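Local structure of protease Do-like 1, chloroplastic (Arabidopsis thaliana, 3QO6) at residues Y32-V38 with A76-T82; Y70-R74 with F96-D101; F89-V94 with V104-P110. The protein acts as a chloroplast serine protease of the HtrA/Deg type, required at high temperature, and may degrade damaged proteins. One frame throughout, in Å; residues are numbered along the deposited sequence.

Contact 1 (Y32-V38 with A76-T82); sequences YITNLAV and ASDLRVT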
loop_
_atom_site.group_PDB
_atom_site.type_symbol
_atom_site.label_atom_id
_atom_site.label_comp_id
_atom_site.label_asym_id
_atom_site.label_seq_id
_atom_site.Cartn_x
_atom_site.Cartn_y
_atom_site.Cartn_z
ATOM N N TYR B 32 30.589 -11.221 16.458
ATOM C CA TYR B 32 29.758 -10.466 15.522
ATOM C C TYR B 32 30.243 -10.843 14.098
ATOM O O TYR B 32 31.430 -10.933 13.861
ATOM C CB TYR B 32 29.935 -8.971 15.809
ATOM C CG TYR B 32 28.896 -8.033 15.187
ATOM C CD1 TYR B 32 28.151 -7.146 15.991
ATOM C CD2 TYR B 32 28.700 -7.977 13.797
ATOM C CE1 TYR B 32 27.242 -6.223 15.423
ATOM C CE2 TYR B 32 27.800 -7.066 13.216
ATOM C CZ TYR B 32 27.071 -6.190 14.029
ATOM O OH TYR B 32 26.172 -5.306 13.449
ATOM N N ILE B 33 29.339 -11.079 13.154
ATOM C CA ILE B 33 29.734 -11.453 11.796
ATOM C C ILE B 33 29.297 -10.441 10.730
ATOM O O ILE B 33 28.121 -10.136 10.624
ATOM C CB ILE B 33 29.118 -12.840 11.432
ATOM C CG1 ILE B 33 29.860 -13.952 12.194
ATOM C CG2 ILE B 33 29.125 -13.061 9.897
ATOM C CD1 ILE B 33 29.339 -15.378 11.893
ATOM N N THR B 34 30.219 -9.925 9.919
ATOM C CA THR B 34 29.781 -8.984 8.873
ATOM C C THR B 34 29.895 -9.476 7.434
ATOM O O THR B 34 30.973 -9.817 6.952
ATOM C CB THR B 34 30.499 -7.645 8.923
ATOM O OG1 THR B 34 30.904 -7.365 10.268
ATOM C CG2 THR B 34 29.545 -6.542 8.414
ATOM N N ASN B 35 28.744 -9.457 6.768
ATOM C CA ASN B 35 28.540 -9.881 5.385
ATOM C C ASN B 35 28.761 -8.688 4.438
ATOM O O ASN B 35 27.790 -8.017 4.087
ATOM C CB ASN B 35 27.083 -10.376 5.284
ATOM C CG ASN B 35 26.746 -11.037 3.950
ATOM O OD1 ASN B 35 26.995 -10.476 2.872
ATOM N ND2 ASN B 35 26.145 -12.233 4.020
ATOM N N LEU B 36 30.002 -8.411 4.028
ATOM C CA LEU B 36 30.271 -7.269 3.127
ATOM C C LEU B 36 29.948 -7.544 1.660
ATOM O O LEU B 36 30.405 -8.539 1.096
ATOM C CB LEU B 36 31.736 -6.836 3.208
ATOM C CG LEU B 36 32.256 -6.237 4.510
ATOM C CD1 LEU B 36 31.867 -7.128 5.686
ATOM C CD2 LEU B 36 33.785 -6.081 4.402
ATOM N N ALA B 37 29.163 -6.669 1.035
ATOM C CA ALA B 37 28.822 -6.852 -0.377
ATOM C C ALA B 37 29.529 -5.803 -1.233
ATOM O O ALA B 37 29.943 -4.736 -0.753
ATOM C CB ALA B 37 27.312 -6.785 -0.594
ATOM N N VAL B 38 29.663 -6.120 -2.511
ATOM C CA VAL B 38 30.342 -5.236 -3.432
ATOM C C VAL B 38 29.442 -4.128 -3.951
ATOM O O VAL B 38 28.343 -4.379 -4.440
ATOM C CB VAL B 38 30.907 -6.029 -4.631
ATOM C CG1 VAL B 38 31.554 -5.085 -5.611
ATOM C CG2 VAL B 38 31.920 -7.064 -4.149
ATOM N N ALA B 76 28.104 -13.639 0.669
ATOM C CA ALA B 76 29.094 -12.637 1.063
ATOM C C ALA B 76 30.395 -12.631 0.237
ATOM O O ALA B 76 31.197 -13.581 0.311
ATOM C CB ALA B 76 29.432 -12.809 2.530
ATOM N N SER B 77 30.623 -11.566 -0.537
ATOM C CA SER B 77 31.859 -11.505 -1.298
ATOM C C SER B 77 33.007 -11.651 -0.285
ATOM O O SER B 77 34.049 -12.236 -0.581
ATOM C CB SER B 77 31.952 -10.199 -2.106
ATOM O OG SER B 77 31.806 -9.059 -1.302
ATOM N N ASP B 78 32.792 -11.155 0.928
ATOM C CA ASP B 78 33.780 -11.260 1.997
ATOM C C ASP B 78 33.026 -11.182 3.317
ATOM O O ASP B 78 31.964 -10.561 3.395
ATOM C CB ASP B 78 34.805 -10.118 1.931
ATOM C CG ASP B 78 35.903 -10.237 3.001
ATOM O OD1 ASP B 78 36.652 -9.252 3.187
ATOM O OD2 ASP B 78 36.025 -11.308 3.649
ATOM N N LEU B 79 33.564 -11.830 4.347
ATOM C CA LEU B 79 32.946 -11.814 5.654
ATOM C C LEU B 79 34.020 -11.693 6.680
ATOM O O LEU B 79 35.107 -12.240 6.520
ATOM C CB LEU B 79 32.077 -13.058 5.881
ATOM C CG LEU B 79 32.514 -14.413 5.346
ATOM C CD1 LEU B 79 33.429 -15.081 6.365
ATOM C CD2 LEU B 79 31.293 -15.283 5.061
ATOM N N ARG B 80 33.707 -10.933 7.724
ATOM C CA ARG B 80 34.635 -10.668 8.815
ATOM C C ARG B 80 33.965 -10.924 10.156
ATOM O O ARG B 80 32.811 -10.540 10.363
ATOM C CB ARG B 80 35.067 -9.199 8.761
ATOM C CG ARG B 80 35.267 -8.649 7.346
ATOM C CD ARG B 80 35.746 -7.180 7.332
ATOM N NE ARG B 80 36.937 -6.931 8.161
ATOM C CZ ARG B 80 37.997 -7.739 8.237
ATOM N NH1 ARG B 80 38.023 -8.870 7.535
ATOM N NH2 ARG B 80 39.038 -7.415 9.005
ATOM N N VAL B 81 34.679 -11.568 11.065
ATOM C CA VAL B 81 34.125 -11.804 12.387
ATOM C C VAL B 81 34.788 -10.856 13.391
ATOM O O VAL B 81 36.001 -10.707 13.385
ATOM C CB VAL B 81 34.343 -13.272 12.885
ATOM C CG1 VAL B 81 33.732 -14.262 11.924
ATOM C CG2 VAL B 81 35.798 -13.549 13.054
ATOM N N THR B 82 33.998 -10.188 14.231
ATOM C CA THR B 82 34.561 -9.311 15.250
ATOM C C THR B 82 34.454 -10.056 16.564
ATOM O O THR B 82 33.402 -10.601 16.893
ATOM C CB THR B 82 33.790 -8.005 15.427
ATOM O OG1 THR B 82 33.737 -7.289 14.193
ATOM C CG2 THR B 82 34.491 -7.145 16.458
#
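L36 and R80 set CG anti to their carbonyl carbons (chi1 -66° for L36), which lays the leucine methyls across the aliphatic part of the arginine, L36 CD2 lying 3.7 Å from R80 CD. Beyond that contact the arginine chain bends at its third torsion, and its guanidinium forms a salt bridge with D90. N35 uses another setting, CG anti to the backbone N (chi1 -172°), and its amide reaches A76, whose CB is 3.4 Å from N35 OD1. The same amide sends ND2 to the carbonyl oxygens of both V72 and R74. A leucine at this position would probably leave those two carbonyls without their amide donor and free the end of helix 70-73 to shift against the strand.

The backbone evidence is that of an antiparallel ladder, the short strand axes running at 161° to each other. Y32 and T82 exchange two bonds, with T82 N 2.7 Å from Y32 O, and both donors lie in the carbonyl planes of their acceptors. T34 and R80 form the next hydrogen-bonded pair, T34 N reaching R80 O at 2.7 Å in a nearly straight bond. At the far end L36 N still binds D78 O at 3.0 Å, although this bond is bent, its N-H...O angle well below those of the other pairs. Between the Y32-T82 and T34-R80 pairs, the non-hydrogen-bonded I33 and V81 lie side by side, CG1 to CG1 at 3.9 Å.

This pairing closes the six-stranded barrel: 30-40 is bonded on its other side to 47-61, and 78-82 to 88-97. I33, L79 and V81 all pack on L105 of strand 102-107, while helix 70-73 meets the same face through V72 on I33 and I73 on L79.

Contact 2 (Y70-R74 with F96-D101); sequences YHVIR and FDQDKD
The H71-D101 pair is probably the His-Asp part of a Ser-His-Asp charge relay, as in other serine proteases of this family. Consistent with this, the side chain of H71 is about 3 Å from that of S180 at their nearest atoms. H71 ND1 donates to D101 OD2 at 2.6 Å. The acceptor uses its syn lone pair and sits in the plane of the imidazole, with ring and carboxylate only 23° apart. H71 N gives a second bond to the other oxygen, D101 OD1, at 2.7 Å, again on the syn side. The carboxylate is thus gripped at both oxygens by one residue, which fixes its rotation and faces it to the ring edge. On the histidine, CG stands between the backbone N and the carbonyl carbon (chi1 83°), the torsion that turns the ND1 edge of the ring to the carboxylate.

In the chymotrypsin-like fold of S1 peptidases this histidine and aspartate come from the first of two barrels. Here H71 sits on the short, weakly bonded helix 70-73 and D101 in the loop between strands 88-97 and 102-107. A bound peptide packs its backbone on H71.

Next to this pair, Y70 N binds D101 O at 3.0 Å, approaching from well above the carbonyl plane, and N69 ND2 supplies that oxygen with another donor. The tyrosine ring makes an offset stack with F96, their planes 6° apart and centroids separated by 4.2 Å. F96 CD1 stands over the centre of the Y70 ring and Y70 CE1 over that of F96. Q98 comes to the edge of the tyrosine instead, NE2 near the ring plane and beside CE2. A103 of strand 102-107 touches both stacked rings.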
loop_
_atom_site.group_PDB
_atom_site.type_symbol
_atom_site.label_atom_id
_atom_site.label_comp_id
_atom_site.label_asym_id
_atom_site.label_seq_id
_atom_site.Cartn_x
_atom_site.Cartn_y
_atom_site.Cartn_z
ATOM N N TYR B 70 23.946 -20.773 8.264
ATOM C CA TYR B 70 24.386 -20.630 6.909
ATOM C C TYR B 70 23.728 -19.403 6.288
ATOM O O TYR B 70 24.410 -18.617 5.616
ATOM C CB TYR B 70 24.026 -21.854 6.095
ATOM C CG TYR B 70 24.227 -21.637 4.621
ATOM C CD1 TYR B 70 25.440 -21.114 4.128
ATOM C CD2 TYR B 70 23.226 -21.980 3.710
ATOM C CE1 TYR B 70 25.640 -20.943 2.774
ATOM C CE2 TYR B 70 23.419 -21.816 2.356
ATOM C CZ TYR B 70 24.620 -21.296 1.889
ATOM O OH TYR B 70 24.763 -21.099 0.530
ATOM N N HIS B 71 22.423 -19.209 6.530
ATOM C CA HIS B 71 21.744 -18.070 5.910
ATOM C C HIS B 71 22.368 -16.713 6.208
ATOM O O HIS B 71 22.115 -15.756 5.499
ATOM C CB HIS B 71 20.227 -18.060 6.213
ATOM C CG HIS B 71 19.854 -17.464 7.536
ATOM N ND1 HIS B 71 19.490 -18.231 8.622
ATOM C CD2 HIS B 71 19.810 -16.175 7.955
ATOM C CE1 HIS B 71 19.248 -17.440 9.653
ATOM N NE2 HIS B 71 19.435 -16.188 9.275
ATOM N N VAL B 72 23.206 -16.646 7.233
ATOM C CA VAL B 72 23.891 -15.408 7.612
ATOM C C VAL B 72 25.114 -15.172 6.708
ATOM O O VAL B 72 25.513 -14.038 6.457
ATOM C CB VAL B 72 24.387 -15.513 9.083
ATOM C CG1 VAL B 72 25.387 -14.417 9.402
ATOM C CG2 VAL B 72 23.211 -15.455 10.033
ATOM N N ILE B 73 25.692 -16.272 6.231
ATOM C CA ILE B 73 26.892 -16.307 5.396
ATOM C C ILE B 73 26.565 -16.215 3.908
ATOM O O ILE B 73 27.333 -15.650 3.121
ATOM C CB ILE B 73 27.659 -17.635 5.691
ATOM C CG1 ILE B 73 28.378 -17.511 7.021
ATOM C CG2 ILE B 73 28.605 -18.008 4.600
ATOM C CD1 ILE B 73 29.130 -16.248 7.210
ATOM N N ARG B 74 25.429 -16.784 3.521
ATOM C CA ARG B 74 25.017 -16.777 2.124
ATOM C C ARG B 74 25.295 -15.463 1.418
ATOM O O ARG B 74 24.995 -14.389 1.950
ATOM C CB ARG B 74 23.520 -17.069 2.008
ATOM C CG ARG B 74 23.149 -18.532 1.896
ATOM C CD ARG B 74 22.842 -18.930 0.454
ATOM N NE ARG B 74 21.646 -18.265 -0.056
ATOM C CZ ARG B 74 21.408 -18.030 -1.345
ATOM N NH1 ARG B 74 22.282 -18.407 -2.285
ATOM N NH2 ARG B 74 20.293 -17.398 -1.690
ATOM N N PHE B 96 29.504 -25.906 5.016
ATOM C CA PHE B 96 28.155 -25.671 5.484
ATOM C C PHE B 96 27.063 -26.666 5.061
ATOM O O PHE B 96 27.140 -27.310 4.016
ATOM C CB PHE B 96 27.756 -24.265 5.060
ATOM C CG PHE B 96 27.674 -24.081 3.570
ATOM C CD1 PHE B 96 26.572 -24.556 2.851
ATOM C CD2 PHE B 96 28.712 -23.452 2.870
ATOM C CE1 PHE B 96 26.504 -24.409 1.440
ATOM C CE2 PHE B 96 28.655 -23.300 1.464
ATOM C CZ PHE B 96 27.556 -23.778 0.753
ATOM N N ASP B 97 26.021 -26.757 5.886
ATOM C CA ASP B 97 24.891 -27.649 5.640
ATOM C C ASP B 97 23.636 -26.812 5.461
ATOM O O ASP B 97 23.120 -26.293 6.435
ATOM C CB ASP B 97 24.692 -28.555 6.840
ATOM C CG ASP B 97 23.697 -29.637 6.576
ATOM O OD1 ASP B 97 22.839 -29.474 5.680
ATOM O OD2 ASP B 97 23.770 -30.657 7.275
ATOM N N GLN B 98 23.131 -26.695 4.240
ATOM C CA GLN B 98 21.943 -25.878 3.989
ATOM C C GLN B 98 20.665 -26.397 4.608
ATOM O O GLN B 98 19.773 -25.627 4.949
ATOM C CB GLN B 98 21.683 -25.734 2.498
ATOM C CG GLN B 98 22.622 -24.829 1.776
ATOM C CD GLN B 98 22.049 -24.436 0.434
ATOM O OE1 GLN B 98 21.430 -25.263 -0.239
ATOM N NE2 GLN B 98 22.250 -23.176 0.030
ATOM N N ASP B 99 20.563 -27.705 4.738
ATOM C CA ASP B 99 19.358 -28.261 5.286
ATOM C C ASP B 99 19.129 -27.912 6.726
ATOM O O ASP B 99 18.012 -27.603 7.102
ATOM C CB ASP B 99 19.338 -29.769 5.089
ATOM C CG ASP B 99 19.038 -30.144 3.664
ATOM O OD1 ASP B 99 18.468 -29.296 2.927
ATOM O OD2 ASP B 99 19.358 -31.285 3.285
ATOM N N LYS B 100 20.177 -27.954 7.531
ATOM C CA LYS B 100 20.042 -27.632 8.936
ATOM C C LYS B 100 20.545 -26.223 9.220
ATOM O O LYS B 100 20.809 -25.871 10.365
ATOM C CB LYS B 100 20.816 -28.652 9.767
ATOM C CG LYS B 100 20.515 -30.098 9.402
ATOM C CD LYS B 100 19.077 -30.427 9.742
ATOM C CE LYS B 100 18.715 -31.868 9.430
ATOM N NZ LYS B 100 17.243 -32.091 9.669
ATOM N N ASP B 101 20.677 -25.425 8.164
ATOM C CA ASP B 101 21.145 -24.035 8.250
ATOM C C ASP B 101 22.318 -23.766 9.199
ATOM O O ASP B 101 22.356 -22.749 9.892
ATOM C CB ASP B 101 19.975 -23.112 8.600
ATOM C CG ASP B 101 20.255 -21.659 8.287
ATOM O OD1 ASP B 101 21.016 -21.353 7.345
ATOM O OD2 ASP B 101 19.690 -20.803 8.975
#

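Contact 3 (F89-V94 with V104-P110); sequences FDAKVV and VLRIDAP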
loop_
_atom_site.group_PDB
_atom_site.type_symbol
_atom_site.label_atom_id
_atom_site.label_comp_id
_atom_site.label_asym_id
_atom_site.label_seq_id
_atom_site.Cartn_x
_atom_site.Cartn_y
_atom_site.Cartn_z
ATOM N N PHE B 89 38.499 -9.834 12.387
ATOM C CA PHE B 89 39.297 -10.733 11.547
ATOM C C PHE B 89 38.596 -11.125 10.256
ATOM O O PHE B 89 37.366 -11.022 10.128
ATOM C CB PHE B 89 39.644 -12.024 12.283
ATOM C CG PHE B 89 40.346 -11.815 13.582
ATOM C CD1 PHE B 89 41.470 -12.566 13.901
ATOM C CD2 PHE B 89 39.867 -10.911 14.516
ATOM C CE1 PHE B 89 42.105 -12.417 15.135
ATOM C CE2 PHE B 89 40.487 -10.755 15.742
ATOM C CZ PHE B 89 41.609 -11.511 16.054
ATOM N N ASP B 90 39.398 -11.582 9.296
ATOM C CA ASP B 90 38.873 -12.024 8.007
ATOM C C ASP B 90 38.574 -13.502 8.206
ATOM O O ASP B 90 39.342 -14.208 8.888
ATOM C CB ASP B 90 39.909 -11.814 6.906
ATOM C CG ASP B 90 39.289 -11.278 5.632
ATOM O OD1 ASP B 90 38.527 -12.022 4.963
ATOM O OD2 ASP B 90 39.556 -10.097 5.306
ATOM N N ALA B 91 37.465 -13.969 7.633
ATOM C CA ALA B 91 37.074 -15.355 7.842
ATOM C C ALA B 91 36.913 -16.193 6.610
ATOM O O ALA B 91 36.312 -15.764 5.619
ATOM C CB ALA B 91 35.785 -15.407 8.656
ATOM N N LYS B 92 37.429 -17.414 6.690
ATOM C CA LYS B 92 37.330 -18.346 5.580
ATOM C C LYS B 92 36.167 -19.301 5.846
ATOM O O LYS B 92 35.979 -19.776 6.968
ATOM C CB LYS B 92 38.639 -19.132 5.444
ATOM C CG LYS B 92 38.658 -20.175 4.318
ATOM C CD LYS B 92 39.268 -21.513 4.788
ATOM C CE LYS B 92 39.023 -22.633 3.770
ATOM N NZ LYS B 92 39.137 -23.982 4.412
ATOM N N VAL B 93 35.388 -19.574 4.810
ATOM C CA VAL B 93 34.262 -20.475 4.940
ATOM C C VAL B 93 34.689 -21.943 4.950
ATOM O O VAL B 93 34.898 -22.540 3.902
ATOM C CB VAL B 93 33.277 -20.261 3.785
ATOM C CG1 VAL B 93 32.117 -21.210 3.900
ATOM C CG2 VAL B 93 32.787 -18.842 3.801
ATOM N N VAL B 94 34.821 -22.537 6.127
ATOM C CA VAL B 94 35.201 -23.949 6.207
ATOM C C VAL B 94 34.210 -24.876 5.489
ATOM O O VAL B 94 34.613 -25.847 4.853
ATOM C CB VAL B 94 35.294 -24.420 7.676
ATOM C CG1 VAL B 94 35.514 -25.923 7.735
ATOM C CG2 VAL B 94 36.392 -23.650 8.414
ATOM N N VAL B 104 30.185 -23.356 9.153
ATOM C CA VAL B 104 31.399 -23.203 9.950
ATOM C C VAL B 104 32.410 -22.279 9.297
ATOM O O VAL B 104 32.641 -22.337 8.101
ATOM C CB VAL B 104 32.096 -24.527 10.236
ATOM C CG1 VAL B 104 33.269 -24.255 11.149
ATOM C CG2 VAL B 104 31.137 -25.505 10.886
ATOM N N LEU B 105 33.009 -21.424 10.105
ATOM C CA LEU B 105 33.986 -20.472 9.625
ATOM C C LEU B 105 35.294 -20.717 10.342
ATOM O O LEU B 105 35.337 -21.419 11.366
ATOM C CB LEU B 105 33.518 -19.057 9.932
ATOM C CG LEU B 105 32.848 -18.174 8.879
ATOM C CD1 LEU B 105 31.989 -18.946 7.902
ATOM C CD2 LEU B 105 32.030 -17.138 9.626
ATOM N N ARG B 106 36.366 -20.156 9.789
ATOM C CA ARG B 106 37.680 -20.266 10.404
ATOM C C ARG B 106 38.341 -18.916 10.299
ATOM O O ARG B 106 38.198 -18.205 9.293
ATOM C CB ARG B 106 38.559 -21.305 9.707
ATOM C CG ARG B 106 39.711 -21.817 10.582
ATOM C CD ARG B 106 40.858 -22.465 9.773
ATOM N NE ARG B 106 41.880 -23.041 10.658
ATOM C CZ ARG B 106 42.013 -24.346 10.924
ATOM N NH1 ARG B 106 41.194 -25.237 10.361
ATOM N NH2 ARG B 106 42.944 -24.764 11.778
ATOM N N ILE B 107 39.030 -18.546 11.366
ATOM C CA ILE B 107 39.753 -17.293 11.400
ATOM C C ILE B 107 41.125 -17.565 11.997
ATOM O O ILE B 107 41.324 -18.540 12.735
ATOM C CB ILE B 107 39.032 -16.183 12.232
ATOM C CG1 ILE B 107 38.871 -16.613 13.685
ATOM C CG2 ILE B 107 37.701 -15.840 11.596
ATOM C CD1 ILE B 107 38.479 -15.475 14.609
ATOM N N ASP B 108 42.064 -16.692 11.645
ATOM C CA ASP B 108 43.454 -16.750 12.089
ATOM C C ASP B 108 43.560 -15.868 13.324
ATOM O O ASP B 108 43.837 -14.672 13.206
ATOM C CB ASP B 108 44.350 -16.193 10.976
ATOM C CG ASP B 108 45.825 -16.282 11.302
ATOM O OD1 ASP B 108 46.617 -15.599 10.617
ATOM O OD2 ASP B 108 46.197 -17.036 12.233
ATOM N N ALA B 109 43.343 -16.439 14.505
ATOM C CA ALA B 109 43.400 -15.625 15.717
ATOM C C ALA B 109 44.175 -16.273 16.847
ATOM O O ALA B 109 44.214 -17.499 16.958
ATOM C CB ALA B 109 41.979 -15.291 16.194
ATOM N N PRO B 110 44.794 -15.449 17.713
ATOM C CA PRO B 110 45.577 -15.934 18.858
ATOM C C PRO B 110 44.746 -16.743 19.871
ATOM O O PRO B 110 43.853 -16.214 20.528
ATOM C CB PRO B 110 46.160 -14.646 19.445
ATOM C CG PRO B 110 45.170 -13.580 19.028
ATOM C CD PRO B 110 44.821 -13.974 17.628
#
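The F89 ring presents its edge to segment 104-110: D108 O lies in the ring plane, 3.2 Å from CD1 of F89. P110 is also at that edge, its CD 4.0 Å from F89 CE1. I107 CD1 approaches the ring obliquely, and no atom of the opposite segment sits squarely over either face. The ring is brought there by a first torsion that sets CG anti to the carbonyl carbon (chi1 -56°). L83 and K113 add further side-chain contacts to it.

Further along, K92 and R106 form a hydrogen-bonded antiparallel pair. K92 N meets R106 O at 2.8 Å, and R106 N returns a bond to K92 O at 2.9 Å; both donors lie in the carbonyl planes. These are the two arms of the beta hairpin 88-97/102-107 of the N-terminal barrel, and their short axes run at 142°, well short of strict antiparallel, consistent with the twist of strands in a closed barrel.

One side of the hairpin is apolar. A91 CB rests on I107 CG2 at 3.5 Å and near L105 CG, while L105 CD1 turns to V93. L79 and V81 of strand 78-82 pack against this same side. The other side carries K92 and R106, whose charged ends diverge to 6.4 Å between K92 NZ and R106 NH1. At the turn end V94 closes over the partner strand, its CG2 crossing R106 CB at 3.4 Å, and H65 of strand 65-69 touches both residues.

Contacts 1 and 3 are barrel pairings, each turning a mostly apolar face to the barrel interior (N35 is the polar exception in contact 1) and a mixed or charged face outward; neighbouring strands 78-82 and 88-97 join them, with V81 O bonded to F89 N. Contact 2 shares strand 88-97 with contact 3 but joins a short helix to a strand end and loop at the probable active site. Its chemistry is side-chain led, by carboxylate, imidazole and stacked rings. I73 ties it to both ladders, touching L79 and L105. All three are partly buried: contact 1 buries I33, N35, L79 and V81, contact 2 buries Y70 and D101, and contact 3 has the most exposed residues.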